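Local coordinates for protein putative ribose operon repressor (Burkholderia thailandensis, PDB 3EGC) that probably acts as a LacI-type transcriptional repressor, binding operator DNA under the control of a small ligand, perhaps a sugar, at residues R7-E19 with F60-S73. Residues are numbered along the deposited sequence; the frame is centred on the assembly and turned at random.
Sequences RSNVVGLIVSDIE and FFERRVDGLILAPS
The F60 ring turns its CD2 and CE2 atoms to strand 10-15: L13 O sits at its edge, in the ring plane, while G12 CA and I14 CG1 come in obliquely, I14 CG1 at 3.6 Å from F60 CE2. The R64 guanidinium lies over one face of the F61 ring, CZ offset toward the rim, and R64 NH1 bonds F61 O. A further flat group, the D66 carboxylate, is held by backbone N-H groups of loop 7-9. S8 N reaches the syn lone pair of D66 OD2 at 3.1 Å; N9 N meets D66 OD1 31° out of the carboxylate plane, in a short (2.6 Å) but bent bond; R7 N adds only weak ones. CG anti to the carbonyl carbon (chi1 -70°) brings the carboxylate toward these N-H groups. D66 N donates to V10 O at 2.7 Å, so D66 holds the approach to the strand by side chain and backbone.

Beyond it the backbones pair in parallel, from G12 N to G67 O through A71 N to I14 O. I14 packs CG1 and CD1 against F60, CD1 against L68 CD1 and CG2 against L70 CD1 (3.6 Å). L13 CD1 touches I69 CG2 on the other face, where helices 21-36 and 241-257 pack. Strand 40-45 flanks strand 10-15 on its other edge; helix 50-62, ending in a Schellman motif at R64, crosses over strand 10-15 to strand 67-70, a beta-alpha-beta crossover of the Rossmann-like N-terminal subdomain in LacI-family regulators.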
ATOM      1  N   ARG A   7     -24.900 -17.206  -6.724  1.00 43.61           N
ATOM      2  CA  ARG A   7     -26.204 -17.173  -6.033  1.00 43.71           C
ATOM      3  C   ARG A   7     -26.090 -16.594  -4.621  1.00 42.58           C
ATOM      4  O   ARG A   7     -27.040 -15.972  -4.141  1.00 42.53           O
ATOM      5  CB  ARG A   7     -26.888 -18.544  -6.025  1.00 44.04           C
ATOM      6  CG  ARG A   7     -26.365 -19.523  -4.983  1.00 45.76           C
ATOM      7  CD  ARG A   7     -27.472 -20.402  -4.482  1.00 50.13           C
ATOM      8  NE  ARG A   7     -27.213 -21.842  -4.680  1.00 55.05           N
ATOM      9  CZ  ARG A   7     -27.340 -22.489  -5.843  1.00 54.79           C
ATOM     10  NH1 ARG A   7     -27.077 -23.774  -5.915  1.00 56.29           N
ATOM     11  NH2 ARG A   7     -27.701 -21.836  -6.938  1.00 55.78           N
ATOM     12  N   SER A   8     -24.927 -16.740  -3.981  1.00 40.88           N
ATOM     13  CA  SER A   8     -24.705 -15.983  -2.728  1.00 40.09           C
ATOM     14  C   SER A   8     -24.259 -14.510  -2.926  1.00 38.68           C
ATOM     15  O   SER A   8     -24.447 -13.679  -2.064  1.00 38.72           O
ATOM     16  CB  SER A   8     -23.722 -16.721  -1.816  1.00 39.66           C
ATOM     17  OG  SER A   8     -22.403 -16.447  -2.183  1.00 39.73           O
ATOM     18  N   ASN A   9     -23.687 -14.187  -4.073  1.00 37.55           N
ATOM     19  CA  ASN A   9     -23.153 -12.825  -4.299  1.00 36.81           C
ATOM     20  C   ASN A   9     -21.988 -12.415  -3.394  1.00 35.47           C
ATOM     21  O   ASN A   9     -21.822 -11.221  -3.084  1.00 34.84           O
ATOM     22  CB  ASN A   9     -24.241 -11.765  -4.235  1.00 37.24           C
ATOM     23  CG  ASN A   9     -25.060 -11.694  -5.498  1.00 39.87           C
ATOM     24  OD1 ASN A   9     -26.203 -12.106  -5.507  1.00 38.71           O
ATOM     25  ND2 ASN A   9     -24.464 -11.170  -6.587  1.00 44.97           N
ATOM     26  N   VAL A  10     -21.171 -13.406  -3.033  1.00 33.78           N
ATOM     27  CA  VAL A  10     -19.996 -13.196  -2.214  1.00 32.64           C
ATOM     28  C   VAL A  10     -18.863 -13.858  -2.953  1.00 32.40           C
ATOM     29  O   VAL A  10     -18.946 -14.978  -3.406  1.00 31.79           O
ATOM     30  CB  VAL A  10     -20.091 -13.853  -0.816  1.00 33.05           C
ATOM     31  CG1 VAL A  10     -18.755 -13.582  -0.010  1.00 33.23           C
ATOM     32  CG2 VAL A  10     -21.339 -13.359  -0.046  1.00 32.29           C
ATOM     33  N   VAL A  11     -17.757 -13.162  -3.064  1.00 31.90           N
ATOM     34  CA  VAL A  11     -16.623 -13.755  -3.726  1.00 30.60           C
ATOM     35  C   VAL A  11     -15.473 -13.685  -2.732  1.00 29.48           C
ATOM     36  O   VAL A  11     -15.431 -12.782  -1.941  1.00 29.74           O
ATOM     37  CB  VAL A  11     -16.367 -12.945  -5.002  1.00 30.59           C
ATOM     38  CG1 VAL A  11     -14.920 -12.888  -5.358  1.00 32.03           C
ATOM     39  CG2 VAL A  11     -17.223 -13.446  -6.103  1.00 28.89           C
ATOM     40  N   GLY A  12     -14.539 -14.610  -2.813  1.00 28.30           N
ATOM     41  CA  GLY A  12     -13.416 -14.669  -1.878  1.00 28.52           C
ATOM     42  C   GLY A  12     -12.199 -14.035  -2.535  1.00 28.15           C
ATOM     43  O   GLY A  12     -11.910 -14.380  -3.674  1.00 28.56           O
ATOM     44  N   LEU A  13     -11.548 -13.067  -1.877  1.00 26.36           N
ATOM     45  CA  LEU A  13     -10.307 -12.495  -2.389  1.00 26.22           C
ATOM     46  C   LEU A  13      -9.186 -12.882  -1.445  1.00 25.95           C
ATOM     47  O   LEU A  13      -9.254 -12.629  -0.235  1.00 26.41           O
ATOM     48  CB  LEU A  13     -10.361 -10.987  -2.524  1.00 25.30           C
ATOM     49  CG  LEU A  13      -9.042 -10.268  -2.815  1.00 25.12           C
ATOM     50  CD1 LEU A  13      -8.396 -10.711  -4.163  1.00 20.18           C
ATOM     51  CD2 LEU A  13      -9.177  -8.731  -2.794  1.00 24.12           C
ATOM     52  N   ILE A  14      -8.238 -13.613  -1.970  1.00 25.99           N
ATOM     53  CA  ILE A  14      -7.157 -14.115  -1.156  1.00 27.37           C
ATOM     54  C   ILE A  14      -5.900 -13.555  -1.744  1.00 27.78           C
ATOM     55  O   ILE A  14      -5.629 -13.754  -2.881  1.00 28.58           O
ATOM     56  CB  ILE A  14      -7.106 -15.676  -1.127  1.00 27.08           C
ATOM     57  CG1 ILE A  14      -8.366 -16.217  -0.439  1.00 27.40           C
ATOM     58  CG2 ILE A  14      -5.781 -16.173  -0.439  1.00 25.81           C
ATOM     59  CD1 ILE A  14      -8.532 -17.779  -0.444  1.00 25.70           C
ATOM     60  N   VAL A  15      -5.153 -12.831  -0.951  1.00 28.20           N
ATOM     61  CA  VAL A  15      -4.038 -12.093  -1.437  1.00 28.91           C
ATOM     62  C   VAL A  15      -2.772 -12.508  -0.684  1.00 29.22           C
ATOM     63  O   VAL A  15      -2.793 -12.633   0.534  1.00 29.83           O
ATOM     64  CB  VAL A  15      -4.384 -10.590  -1.280  1.00 29.83           C
ATOM     65  CG1 VAL A  15      -3.197  -9.743  -0.925  1.00 30.35           C
ATOM     66  CG2 VAL A  15      -5.119 -10.095  -2.542  1.00 28.94           C
ATOM     67  N   SER A  16      -1.650 -12.646  -1.391  1.00 29.31           N
ATOM     68  CA  SER A  16      -0.416 -13.049  -0.768  1.00 29.60           C
ATOM     69  C   SER A  16       0.246 -11.964   0.141  1.00 31.46           C
ATOM     70  O   SER A  16       0.991 -12.315   1.121  1.00 32.29           O
ATOM     71  CB  SER A  16       0.548 -13.503  -1.823  1.00 29.79           C
ATOM     72  OG  SER A  16       0.594 -12.573  -2.912  1.00 29.41           O
ATOM     73  N   ASP A  17      -0.012 -10.677  -0.142  1.00 30.45           N
ATOM     74  CA  ASP A  17       0.494  -9.652   0.745  1.00 31.03           C
ATOM     75  C   ASP A  17      -0.222  -8.288   0.660  1.00 30.63           C
ATOM     76  O   ASP A  17       0.225  -7.410  -0.057  1.00 29.42           O
ATOM     77  CB  ASP A  17       2.011  -9.478   0.563  1.00 30.69           C
ATOM     78  CG  ASP A  17       2.593  -8.519   1.543  1.00 33.34           C
ATOM     79  OD1 ASP A  17       1.856  -8.039   2.453  1.00 36.01           O
ATOM     80  OD2 ASP A  17       3.788  -8.202   1.404  1.00 37.52           O
ATOM     81  N   ILE A  18      -1.322  -8.134   1.405  1.00 30.42           N
ATOM     82  CA  ILE A  18      -2.125  -6.909   1.309  1.00 30.51           C
ATOM     83  C   ILE A  18      -1.307  -5.592   1.663  1.00 30.79           C
ATOM     84  O   ILE A  18      -1.616  -4.488   1.180  1.00 29.58           O
ATOM     85  CB  ILE A  18      -3.408  -7.025   2.150  1.00 30.49           C
ATOM     86  CG1 ILE A  18      -4.421  -5.939   1.741  1.00 30.66           C
ATOM     87  CG2 ILE A  18      -3.068  -6.950   3.675  1.00 29.56           C
ATOM     88  CD1 ILE A  18      -4.924  -6.141   0.342  1.00 33.28           C
ATOM     89  N   GLU A  19      -0.240  -5.737   2.465  1.00 30.44           N
ATOM     90  CA  GLU A  19       0.570  -4.582   2.910  1.00 30.71           C
ATOM     91  C   GLU A  19       1.457  -4.037   1.767  1.00 30.95           C
ATOM     92  O   GLU A  19       1.994  -2.941   1.846  1.00 30.62           O
ATOM     93  CB  GLU A  19       1.431  -4.970   4.101  1.00 31.33           C
ATOM     94  CG  GLU A  19       0.655  -5.501   5.337  1.00 32.95           C
ATOM     95  CD  GLU A  19       1.600  -6.087   6.394  1.00 37.91           C
ATOM     96  OE1 GLU A  19       2.831  -5.980   6.167  1.00 38.78           O
ATOM     97  OE2 GLU A  19       1.143  -6.677   7.422  1.00 39.47           O
ATOM     98  N   PHE A  60     -13.187 -20.127   2.879  1.00 35.10           N
ATOM     99  CA  PHE A  60     -14.037 -19.416   1.928  1.00 35.45           C
ATOM    100  C   PHE A  60     -15.019 -20.378   1.184  1.00 35.91           C
ATOM    101  O   PHE A  60     -16.243 -20.093   0.909  1.00 34.74           O
ATOM    102  CB  PHE A  60     -13.140 -18.550   0.940  1.00 35.30           C
ATOM    103  CG  PHE A  60     -12.589 -17.253   1.575  1.00 34.35           C
ATOM    104  CD1 PHE A  60     -12.952 -16.872   2.882  1.00 34.74           C
ATOM    105  CD2 PHE A  60     -11.760 -16.428   0.881  1.00 34.21           C
ATOM    106  CE1 PHE A  60     -12.472 -15.711   3.449  1.00 35.43           C
ATOM    107  CE2 PHE A  60     -11.289 -15.207   1.430  1.00 33.72           C
ATOM    108  CZ  PHE A  60     -11.634 -14.860   2.713  1.00 34.21           C
ATOM    109  N   PHE A  61     -14.489 -21.528   0.842  1.00 36.21           N
ATOM    110  CA  PHE A  61     -15.349 -22.546   0.277  1.00 37.62           C
ATOM    111  C   PHE A  61     -16.490 -23.002   1.202  1.00 38.46           C
ATOM    112  O   PHE A  61     -17.677 -23.042   0.796  1.00 39.00           O
ATOM    113  CB  PHE A  61     -14.538 -23.716  -0.221  1.00 38.08           C
ATOM    114  CG  PHE A  61     -15.356 -24.704  -0.960  1.00 38.26           C
ATOM    115  CD1 PHE A  61     -15.972 -24.336  -2.154  1.00 37.39           C
ATOM    116  CD2 PHE A  61     -15.522 -26.010  -0.450  1.00 38.17           C
ATOM    117  CE1 PHE A  61     -16.744 -25.230  -2.853  1.00 39.58           C
ATOM    118  CE2 PHE A  61     -16.309 -26.930  -1.153  1.00 39.96           C
ATOM    119  CZ  PHE A  61     -16.933 -26.535  -2.363  1.00 39.87           C
ATOM    120  N   GLU A  62     -16.184 -23.308   2.458  1.00 39.41           N
ATOM    121  CA  GLU A  62     -17.243 -23.715   3.354  1.00 40.14           C
ATOM    122  C   GLU A  62     -18.285 -22.616   3.558  1.00 40.07           C
ATOM    123  O   GLU A  62     -19.466 -22.895   3.739  1.00 40.17           O
ATOM    124  CB  GLU A  62     -16.713 -24.235   4.697  1.00 41.30           C
ATOM    125  CG  GLU A  62     -15.504 -23.571   5.203  1.00 44.57           C
ATOM    126  CD  GLU A  62     -15.710 -22.976   6.600  1.00 50.37           C
ATOM    127  OE1 GLU A  62     -15.534 -23.716   7.620  1.00 52.10           O
ATOM    128  OE2 GLU A  62     -16.026 -21.756   6.677  1.00 49.16           O
ATOM    129  N   ARG A  63     -17.869 -21.358   3.510  1.00 39.51           N
ATOM    130  CA  ARG A  63     -18.818 -20.256   3.567  1.00 39.41           C
ATOM    131  C   ARG A  63     -19.620 -20.128   2.272  1.00 39.08           C
ATOM    132  O   ARG A  63     -20.482 -19.289   2.152  1.00 38.89           O
ATOM    133  CB  ARG A  63     -18.092 -18.925   3.868  1.00 39.88           C
ATOM    134  CG  ARG A  63     -17.549 -18.851   5.312  1.00 41.04           C
ATOM    135  CD  ARG A  63     -17.299 -17.409   5.660  1.00 42.94           C
ATOM    136  NE  ARG A  63     -17.291 -17.201   7.101  1.00 46.78           N
ATOM    137  CZ  ARG A  63     -18.392 -16.994   7.824  1.00 45.83           C
ATOM    138  NH1 ARG A  63     -19.569 -16.958   7.220  1.00 42.25           N
ATOM    139  NH2 ARG A  63     -18.298 -16.819   9.136  1.00 46.06           N
ATOM    140  N   ARG A  64     -19.324 -20.990   1.318  1.00 38.69           N
ATOM    141  CA  ARG A  64     -19.910 -20.941  -0.013  1.00 39.07           C
ATOM    142  C   ARG A  64     -19.890 -19.573  -0.680  1.00 37.60           C
ATOM    143  O   ARG A  64     -20.940 -19.017  -1.015  1.00 38.26           O
ATOM    144  CB  ARG A  64     -21.322 -21.570  -0.051  1.00 39.91           C
ATOM    145  CG  ARG A  64     -21.367 -23.121   0.217  1.00 41.14           C
ATOM    146  CD  ARG A  64     -20.448 -23.864  -0.734  1.00 44.32           C
ATOM    147  NE  ARG A  64     -20.524 -25.310  -0.586  1.00 46.46           N
ATOM    148  CZ  ARG A  64     -19.984 -25.989   0.427  1.00 48.87           C
ATOM    149  NH1 ARG A  64     -19.347 -25.334   1.375  1.00 50.08           N
ATOM    150  NH2 ARG A  64     -20.090 -27.316   0.501  1.00 47.77           N
ATOM    151  N   VAL A  65     -18.695 -19.040  -0.861  1.00 35.93           N
ATOM    152  CA  VAL A  65     -18.500 -17.934  -1.783  1.00 34.68           C
ATOM    153  C   VAL A  65     -18.737 -18.457  -3.201  1.00 34.02           C
ATOM    154  O   VAL A  65     -18.552 -19.652  -3.472  1.00 33.31           O
ATOM    155  CB  VAL A  65     -17.068 -17.359  -1.691  1.00 34.68           C
ATOM    156  CG1 VAL A  65     -16.815 -16.731  -0.333  1.00 34.37           C
ATOM    157  CG2 VAL A  65     -16.060 -18.448  -2.017  1.00 32.17           C
ATOM    158  N   ASP A  66     -19.113 -17.572  -4.108  1.00 33.14           N
ATOM    159  CA  ASP A  66     -19.448 -17.997  -5.462  1.00 33.47           C
ATOM    160  C   ASP A  66     -18.197 -18.379  -6.258  1.00 33.26           C
ATOM    161  O   ASP A  66     -18.256 -19.091  -7.245  1.00 33.17           O
ATOM    162  CB  ASP A  66     -20.222 -16.892  -6.153  1.00 33.87           C
ATOM    163  CG  ASP A  66     -21.631 -16.708  -5.577  1.00 33.83           C
ATOM    164  OD1 ASP A  66     -22.217 -15.628  -5.691  1.00 34.62           O
ATOM    165  OD2 ASP A  66     -22.172 -17.673  -5.076  1.00 37.72           O
ATOM    166  N   GLY A  67     -17.047 -17.888  -5.810  1.00 32.77           N
ATOM    167  CA  GLY A  67     -15.810 -18.066  -6.550  1.00 31.70           C
ATOM    168  C   GLY A  67     -14.675 -17.406  -5.799  1.00 30.47           C
ATOM    169  O   GLY A  67     -14.902 -16.810  -4.769  1.00 30.06           O
ATOM    170  N   LEU A  68     -13.468 -17.539  -6.318  1.00 29.73           N
ATOM    171  CA  LEU A  68     -12.242 -16.973  -5.701  1.00 30.12           C
ATOM    172  C   LEU A  68     -11.375 -16.239  -6.696  1.00 29.11           C
ATOM    173  O   LEU A  68     -11.058 -16.748  -7.779  1.00 29.13           O
ATOM    174  CB  LEU A  68     -11.336 -18.054  -5.057  1.00 30.35           C
ATOM    175  CG  LEU A  68     -11.789 -18.935  -3.897  1.00 34.45           C
ATOM    176  CD1 LEU A  68     -10.655 -19.844  -3.349  1.00 36.79           C
ATOM    177  CD2 LEU A  68     -12.374 -18.078  -2.762  1.00 35.44           C
ATOM    178  N   ILE A  69     -10.923 -15.073  -6.279  1.00 28.18           N
ATOM    179  CA  ILE A  69      -9.785 -14.459  -6.858  1.00 27.16           C
ATOM    180  C   ILE A  69      -8.578 -14.701  -5.961  1.00 28.13           C
ATOM    181  O   ILE A  69      -8.584 -14.378  -4.798  1.00 27.06           O
ATOM    182  CB  ILE A  69      -9.971 -12.954  -7.040  1.00 28.13           C
ATOM    183  CG1 ILE A  69     -11.177 -12.687  -7.947  1.00 27.68           C
ATOM    184  CG2 ILE A  69      -8.626 -12.340  -7.538  1.00 24.19           C
ATOM    185  CD1 ILE A  69     -11.363 -11.224  -8.249  1.00 30.02           C
ATOM    186  N   LEU A  70      -7.505 -15.227  -6.547  1.00 27.94           N
ATOM    187  CA  LEU A  70      -6.398 -15.691  -5.742  1.00 28.55           C
ATOM    188  C   LEU A  70      -5.065 -15.097  -6.224  1.00 27.82           C
ATOM    189  O   LEU A  70      -4.646 -15.319  -7.347  1.00 27.98           O
ATOM    190  CB  LEU A  70      -6.369 -17.252  -5.777  1.00 27.39           C
ATOM    191  CG  LEU A  70      -5.116 -17.880  -5.173  1.00 29.94           C
ATOM    192  CD1 LEU A  70      -4.938 -17.502  -3.689  1.00 31.67           C
ATOM    193  CD2 LEU A  70      -5.025 -19.451  -5.327  1.00 29.96           C
ATOM    194  N   ALA A  71      -4.425 -14.314  -5.403  1.00 27.61           N
ATOM    195  CA  ALA A  71      -3.018 -13.974  -5.643  1.00 28.88           C
ATOM    196  C   ALA A  71      -2.139 -15.031  -4.945  1.00 29.26           C
ATOM    197  O   ALA A  71      -1.912 -14.978  -3.727  1.00 28.95           O
ATOM    198  CB  ALA A  71      -2.687 -12.578  -5.107  1.00 28.70           C
ATOM    199  N   PRO A  72      -1.654 -15.986  -5.709  1.00 28.93           N
ATOM    200  CA  PRO A  72      -1.030 -17.132  -5.134  1.00 30.72           C
ATOM    201  C   PRO A  72       0.273 -16.876  -4.368  1.00 31.12           C
ATOM    202  O   PRO A  72       1.115 -16.053  -4.759  1.00 31.30           O
ATOM    203  CB  PRO A  72      -0.775 -18.054  -6.351  1.00 30.65           C
ATOM    204  CG  PRO A  72      -1.610 -17.489  -7.465  1.00 29.94           C
ATOM    205  CD  PRO A  72      -1.711 -16.056  -7.171  1.00 29.50           C
ATOM    206  N   SER A  73       0.423 -17.606  -3.287  1.00 31.38           N
ATOM    207  CA  SER A  73       1.630 -17.559  -2.517  1.00 33.48           C
ATOM    208  C   SER A  73       2.497 -18.629  -3.140  1.00 34.98           C
ATOM    209  O   SER A  73       1.979 -19.536  -3.817  1.00 35.10           O
ATOM    210  CB  SER A  73       1.307 -17.930  -1.076  1.00 33.78           C
ATOM    211  OG  SER A  73       0.676 -16.840  -0.416  1.00 34.03           O
TER